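M32 carboxypeptidase (Chitinophagaceae bacterium, PDB 7A03) probably acts as a metal-dependent carboxypeptidase of the M32 family, removing amino acids one at a time from the C-terminal ends of peptides. Local coordinates at residues D171-D174 and T175-E179; H361-I364 and R365-E369. One frame throughout, in Å; residues are numbered along the deposited sequence. Where two conformers were deposited one is given.

Contact 1 of 2, residues D171-D174 and T175-E179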
ATOM      1  N   ASP A 171     -11.819  -4.215  16.789  1.00 19.19           N
ATOM      2  CA  ASP A 171     -11.169  -4.303  18.098  1.00 22.19           C
ATOM      3  C   ASP A 171      -9.668  -4.050  17.974  1.00 23.84           C
ATOM      4  O   ASP A 171      -9.095  -3.188  18.671  1.00 23.50           O
ATOM      5  CB  ASP A 171     -11.431  -5.690  18.687  1.00 29.22           C
ATOM      6  CG  ASP A 171     -10.927  -5.830  20.108  1.00 41.59           C
ATOM      7  OD1 ASP A 171     -11.577  -5.295  21.030  1.00 48.18           O
ATOM      8  OD2 ASP A 171      -9.881  -6.484  20.300  1.00 47.01           O
ATOM      9  N   MET A 172      -9.027  -4.776  17.051  1.00 20.77           N
ATOM     10  CA  MET A 172      -7.596  -4.646  16.798  1.00 21.56           C
ATOM     11  C   MET A 172      -7.238  -3.228  16.362  1.00 19.67           C
ATOM     12  O   MET A 172      -6.287  -2.620  16.875  1.00 16.41           O
ATOM     13  CB  MET A 172      -7.213  -5.664  15.719  1.00 21.73           C
ATOM     14  CG  MET A 172      -5.900  -5.407  15.014  1.00 22.83           C
ATOM     15  SD  MET A 172      -5.871  -6.254  13.421  1.00 26.91           S
ATOM     16  CE  MET A 172      -4.180  -5.940  12.912  1.00 28.45           C
ATOM     17  N   LEU A 173      -8.001  -2.675  15.418  1.00 18.64           N
ATOM     18  CA  LEU A 173      -7.681  -1.358  14.885  1.00 16.08           C
ATOM     19  C   LEU A 173      -8.015  -0.242  15.870  1.00 16.96           C
ATOM     20  O   LEU A 173      -7.315   0.775  15.906  1.00 17.17           O
ATOM     21  CB  LEU A 173      -8.376  -1.156  13.534  1.00 16.19           C
ATOM     22  CG  LEU A 173      -7.757  -1.976  12.392  1.00 17.37           C
ATOM     23  CD1 LEU A 173      -8.478  -1.771  11.065  1.00 18.37           C
ATOM     24  CD2 LEU A 173      -6.298  -1.612  12.240  1.00 18.62           C
ATOM     25  N   ASP A 174      -9.066  -0.400  16.679  1.00 16.92           N
ATOM     26  CA  ASP A 174      -9.331   0.590  17.714  1.00 16.39           C
ATOM     27  C   ASP A 174      -8.168   0.662  18.681  1.00 16.23           C
ATOM     28  O   ASP A 174      -7.740   1.756  19.073  1.00 19.42           O
ATOM     29  CB  ASP A 174     -10.596   0.228  18.485  1.00 16.49           C
ATOM     30  CG  ASP A 174     -11.869   0.671  17.789  1.00 23.06           C
ATOM     31  OD1 ASP A 174     -11.805   1.320  16.719  1.00 21.57           O
ATOM     32  OD2 ASP A 174     -12.950   0.370  18.351  1.00 25.46           O
ATOM     33  N   THR A 175      -7.635  -0.497  19.076  1.00 17.54           N
ATOM     34  CA  THR A 175      -6.476  -0.489  19.965  1.00 17.17           C
ATOM     35  C   THR A 175      -5.287   0.217  19.313  1.00 20.92           C
ATOM     36  O   THR A 175      -4.645   1.093  19.923  1.00 20.42           O
ATOM     37  CB  THR A 175      -6.138  -1.930  20.342  1.00 19.01           C
ATOM     38  OG1 THR A 175      -7.216  -2.462  21.120  1.00 21.87           O
ATOM     39  CG2 THR A 175      -4.821  -2.015  21.133  1.00 21.49           C
ATOM     40  N   ILE A 176      -4.984  -0.140  18.060  1.00 18.07           N
ATOM     41  CA  ILE A 176      -3.842   0.471  17.381  1.00 17.36           C
ATOM     42  C   ILE A 176      -4.024   1.979  17.233  1.00 15.66           C
ATOM     43  O   ILE A 176      -3.091   2.756  17.473  1.00 18.85           O
ATOM     44  CB  ILE A 176      -3.580  -0.221  16.029  1.00 16.55           C
ATOM     45  CG1 ILE A 176      -2.978  -1.596  16.281  1.00 17.10           C
ATOM     46  CG2 ILE A 176      -2.633   0.610  15.181  1.00 22.01           C
ATOM     47  CD1 ILE A 176      -3.000  -2.509  15.083  1.00 18.91           C
ATOM     48  N   PHE A 177      -5.209   2.423  16.822  1.00 17.15           N
ATOM     49  CA  PHE A 177      -5.371   3.848  16.559  1.00 18.26           C
ATOM     50  C   PHE A 177      -5.497   4.665  17.836  1.00 18.47           C
ATOM     51  O   PHE A 177      -5.128   5.843  17.843  1.00 21.06           O
ATOM     52  CB  PHE A 177      -6.513   4.117  15.575  1.00 17.35           C
ATOM     53  CG  PHE A 177      -6.176   3.758  14.149  1.00 16.60           C
ATOM     54  CD1 PHE A 177      -5.163   4.434  13.464  1.00 17.51           C
ATOM     55  CD2 PHE A 177      -6.857   2.748  13.496  1.00 19.15           C
ATOM     56  CE1 PHE A 177      -4.848   4.097  12.144  1.00 19.29           C
ATOM     57  CE2 PHE A 177      -6.537   2.406  12.180  1.00 19.76           C
ATOM     58  CZ  PHE A 177      -5.529   3.092  11.507  1.00 19.77           C
ATOM     59  N   THR A 178      -5.984   4.059  18.924  1.00 17.95           N
ATOM     60  CA  THR A 178      -5.896   4.722  20.215  1.00 16.73           C
ATOM     61  C   THR A 178      -4.442   4.932  20.601  1.00 23.04           C
ATOM     62  O   THR A 178      -4.081   5.988  21.136  1.00 19.58           O
ATOM     63  CB  THR A 178      -6.638   3.892  21.265  1.00 22.61           C
ATOM     64  OG1 THR A 178      -8.034   3.857  20.943  1.00 27.23           O
ATOM     65  CG2 THR A 178      -6.456   4.490  22.668  1.00 24.53           C
ATOM     66  N   GLU A 179      -3.584   3.946  20.311  1.00 18.18           N
ATOM     67  CA  GLU A 179      -2.157   4.145  20.550  1.00 20.19           C
ATOM     68  C   GLU A 179      -1.582   5.236  19.649  1.00 20.89           C
ATOM     69  O   GLU A 179      -0.782   6.063  20.100  1.00 20.62           O
ATOM     70  CB  GLU A 179      -1.409   2.821  20.392  1.00 19.26           C
ATOM     71  CG  GLU A 179      -1.580   1.892  21.582  1.00 21.48           C
ATOM     72  CD  GLU A 179      -1.434   0.416  21.241  1.00 32.87           C
ATOM     73  OE1 GLU A 179      -1.294   0.074  20.047  1.00 30.12           O
ATOM     74  OE2 GLU A 179      -1.443  -0.410  22.179  1.00 33.79           O
TER
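Leu173 and Phe177 sit one helical turn apart and run side by side in the same direction, with the leucine methyl CD2 4.0 Å from the ring carbon CE2 of Phe177. CG of Phe177, anti to the carbonyl carbon (chi1 -74°), sets the ring against Leu173, one turn back. There CD2 of Phe177 comes within 3.1 Å of Leu173 O, the same oxygen that accepts the backbone N-H of Phe177. Met172 and Ile176 make a second pair, also side by side: CG of the methionine approaches CD1 of the isoleucine at 4.1 Å, and the extended methionine chain carries its sulfur on past that point. These i to i+4 pairs form the apolar side of an amphipathic helix, 170-192, in a chain that is mostly helical. Leu173 and Phe177 rest against helices 358-374 and 420-439, and Ile176 touches Phe427 of the latter. The other face is polar. Thr175 turns its hydroxyl back to Asp171 O, OG1 to O 3.2 Å, while its backbone N donates to the same oxygen, the two donors arriving from opposite faces of the carbonyl plane. Thr178 repeats this one turn on with a shorter bond, OG1 to Asp174 O at 2.8 Å; the hydroxyl stands 34° out of the carbonyl plane, and Thr178 N again comes from the other face. In both threonines OG1 is anti to the carbonyl carbon, a setting that brings the hydroxyl to the carbonyl four residues back. The carboxylate of Asp174 is engaged across the helix interface: OD1 meets the hydroxyl of Tyr366 and forms a salt bridge with Lys370.

Contact 2 of 2, residues H361-I364 and R365-E369; sequences HIMI and RYEIE
Arg365 doubles back on His361, giving the carbonyl oxygen of His361 two donors from one residue. The backbone N of Arg365 makes the usual helical bond to His361 O, and NH1 of Arg365 adds a second at 3.0 Å from the opposite face of the carbonyl plane. That second bond is bent, with NH1 standing 48° above the plane. The arginine chain is extended from CG to NE and then turns at chi4 (71°), which swings NH1 back over the oxygen. Ring and guanidinium planes stand 62° apart, with NH1 near the edge of the imidazole. Both groups also bond to the hydroxyl of Tyr390, and NE of Arg365 pairs with Asp408, so this buried charge is probably balanced. One turn on, CG2 of Ile364 packs alongside CD1 of Ile368 at 3.8 Å. Glu367 folds at chi2, bringing its OE2 to 4.1 Å from CG of Met363 in one of that residue's two conformers, while OE1 forms a salt bridge with Lys370. All these pairs follow the i to i+4 pattern of an alpha-helix, here the buried helix 358-374 of the largely helical M32 peptidase fold.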
ATOM      1  N   HIS A 361      -4.205  11.056   9.349  1.00 14.74           N
ATOM      2  CA  HIS A 361      -5.034  10.980   8.147  1.00 14.87           C
ATOM      3  C   HIS A 361      -5.731   9.626   8.083  1.00 14.15           C
ATOM      4  O   HIS A 361      -6.956   9.540   7.892  1.00 15.93           O
ATOM      5  CB  HIS A 361      -4.173  11.194   6.898  1.00 13.94           C
ATOM      6  CG  HIS A 361      -3.575  12.566   6.779  1.00 15.07           C
ATOM      7  ND1 HIS A 361      -4.213  13.617   6.143  1.00 14.84           N
ATOM      8  CD2 HIS A 361      -2.372  13.044   7.173  1.00 15.66           C
ATOM      9  CE1 HIS A 361      -3.439  14.688   6.184  1.00 16.50           C
ATOM     10  NE2 HIS A 361      -2.317  14.368   6.804  1.00 18.05           N
ATOM     11  N   ILE A 362      -4.976   8.553   8.345  1.00 13.98           N
ATOM     12  CA  ILE A 362      -5.595   7.239   8.221  1.00 13.88           C
ATOM     13  C   ILE A 362      -6.613   7.063   9.326  1.00 15.66           C
ATOM     14  O   ILE A 362      -7.726   6.557   9.098  1.00 16.14           O
ATOM     15  CB  ILE A 362      -4.531   6.127   8.221  1.00 14.35           C
ATOM     16  CG1 ILE A 362      -3.583   6.277   7.031  1.00 14.25           C
ATOM     17  CG2 ILE A 362      -5.177   4.749   8.207  1.00 17.29           C
ATOM     18  CD1 ILE A 362      -4.239   6.015   5.675  1.00 14.54           C
ATOM     19  N   MET A 363      -6.275   7.514  10.532  0.54 14.49           N
ATOM     20  CA  MET A 363      -7.184   7.327  11.652  0.54 16.45           C
ATOM     21  C   MET A 363      -8.510   8.018  11.378  0.54 15.03           C
ATOM     22  O   MET A 363      -9.584   7.445  11.629  0.54 15.19           O
ATOM     23  CB  MET A 363      -6.546   7.867  12.925  0.54 16.87           C
ATOM     24  CG  MET A 363      -7.302   7.515  14.187  0.54 19.78           C
ATOM     25  SD  MET A 363      -6.534   8.303  15.601  0.54 21.32           S
ATOM     26  CE  MET A 363      -6.983  10.011  15.308  0.54 22.54           C
ATOM     27  N   ILE A 364      -8.454   9.216  10.786  1.00 16.23           N
ATOM     28  CA  ILE A 364      -9.687   9.951  10.542  1.00 15.76           C
ATOM     29  C   ILE A 364     -10.550   9.177   9.561  1.00 16.69           C
ATOM     30  O   ILE A 364     -11.744   8.947   9.810  1.00 18.40           O
ATOM     31  CB  ILE A 364      -9.373  11.380  10.069  1.00 15.33           C
ATOM     32  CG1 ILE A 364      -8.823  12.191  11.244  1.00 17.18           C
ATOM     33  CG2 ILE A 364     -10.627  12.018   9.488  1.00 17.62           C
ATOM     34  CD1 ILE A 364      -8.062  13.420  10.826  1.00 17.86           C
ATOM     35  N   ARG A 365      -9.927   8.656   8.496  1.00 16.69           N
ATOM     36  CA  ARG A 365     -10.691   7.883   7.522  1.00 15.92           C
ATOM     37  C   ARG A 365     -11.258   6.633   8.177  1.00 16.35           C
ATOM     38  O   ARG A 365     -12.437   6.285   7.976  1.00 18.30           O
ATOM     39  CB  ARG A 365      -9.812   7.556   6.309  1.00 15.82           C
ATOM     40  CG  ARG A 365      -9.534   8.788   5.429  1.00 16.69           C
ATOM     41  CD  ARG A 365      -8.216   8.649   4.662  1.00 14.72           C
ATOM     42  NE  ARG A 365      -7.928   9.778   3.773  1.00 15.80           N
ATOM     43  CZ  ARG A 365      -7.589  11.004   4.186  1.00 15.94           C
ATOM     44  NH1 ARG A 365      -7.501  11.281   5.477  1.00 15.06           N
ATOM     45  NH2 ARG A 365      -7.323  11.965   3.306  1.00 17.46           N
ATOM     46  N   TYR A 366     -10.466   6.008   9.056  1.00 16.78           N
ATOM     47  CA  TYR A 366     -10.954   4.812   9.721  1.00 16.79           C
ATOM     48  C   TYR A 366     -12.191   5.142  10.546  1.00 19.54           C
ATOM     49  O   TYR A 366     -13.245   4.497  10.401  1.00 17.69           O
ATOM     50  CB  TYR A 366      -9.828   4.184  10.549  1.00 15.55           C
ATOM     51  CG  TYR A 366     -10.271   3.146  11.530  1.00 14.88           C
ATOM     52  CD1 TYR A 366     -10.604   1.861  11.122  1.00 15.13           C
ATOM     53  CD2 TYR A 366     -10.344   3.448  12.883  1.00 15.22           C
ATOM     54  CE1 TYR A 366     -11.021   0.924  12.031  1.00 14.98           C
ATOM     55  CE2 TYR A 366     -10.756   2.496  13.811  1.00 16.56           C
ATOM     56  CZ  TYR A 366     -11.089   1.233  13.363  1.00 16.98           C
ATOM     57  OH  TYR A 366     -11.497   0.264  14.245  1.00 17.44           O
ATOM     58  N   GLU A 367     -12.124   6.219  11.340  1.00 18.93           N
ATOM     59  CA  GLU A 367     -13.257   6.482  12.218  1.00 17.69           C
ATOM     60  C   GLU A 367     -14.481   6.811  11.388  1.00 19.39           C
ATOM     61  O   GLU A 367     -15.580   6.293  11.648  1.00 23.30           O
ATOM     62  CB  GLU A 367     -12.955   7.588  13.232  1.00 18.29           C
ATOM     63  CG  GLU A 367     -11.713   7.350  14.093  1.00 22.96           C
ATOM     64  CD  GLU A 367     -11.833   6.178  15.063  1.00 25.12           C
ATOM     65  OE1 GLU A 367     -12.963   5.720  15.343  1.00 25.37           O
ATOM     66  OE2 GLU A 367     -10.778   5.718  15.556  1.00 30.78           O
ATOM     67  N   ILE A 368     -14.281   7.571  10.309  1.00 16.24           N
ATOM     68  CA  ILE A 368     -15.412   7.961   9.488  1.00 17.86           C
ATOM     69  C   ILE A 368     -16.008   6.736   8.825  1.00 22.87           C
ATOM     70  O   ILE A 368     -17.228   6.521   8.868  1.00 22.93           O
ATOM     71  CB  ILE A 368     -14.990   9.041   8.478  1.00 22.37           C
ATOM     72  CG1 ILE A 368     -14.877  10.389   9.185  1.00 20.98           C
ATOM     73  CG2 ILE A 368     -15.966   9.098   7.301  1.00 24.39           C
ATOM     74  CD1 ILE A 368     -14.236  11.451   8.351  1.00 23.74           C
ATOM     75  N   GLU A 369     -15.151   5.864   8.275  1.00 17.34           N
ATOM     76  CA  GLU A 369     -15.704   4.694   7.611  1.00 19.03           C
ATOM     77  C   GLU A 369     -16.451   3.844   8.610  1.00 21.01           C
ATOM     78  O   GLU A 369     -17.564   3.367   8.328  1.00 20.63           O
ATOM     79  CB  GLU A 369     -14.621   3.883   6.909  1.00 16.79           C
ATOM     80  CG  GLU A 369     -14.182   4.500   5.610  1.00 16.44           C
ATOM     81  CD  GLU A 369     -13.162   3.675   4.890  1.00 19.02           C
ATOM     82  OE1 GLU A 369     -12.936   2.518   5.302  1.00 19.91           O
ATOM     83  OE2 GLU A 369     -12.589   4.189   3.913  1.00 18.88           O
TER

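Overall arrangement
Contacts 1 and 2 lie on helices 170-192 and 358-374, far apart in sequence yet packed against each other, their centres about 12 Å apart. Tyr366 joins them: its OH lies 2.7 Å from Asp174 OD1, and its ring stacks on that of Phe177, with Phe177 CD2 3.6 Å from Tyr366 CD2. Lys370, on helix 358-374 just beyond the residues of contact 2, is common to both contacts. An HExxH pattern, His267, Glu268 and His271, consistent with the metal site of such peptidases, lies on helix 258-277, a different helix from either contact, and holds no metal in this model.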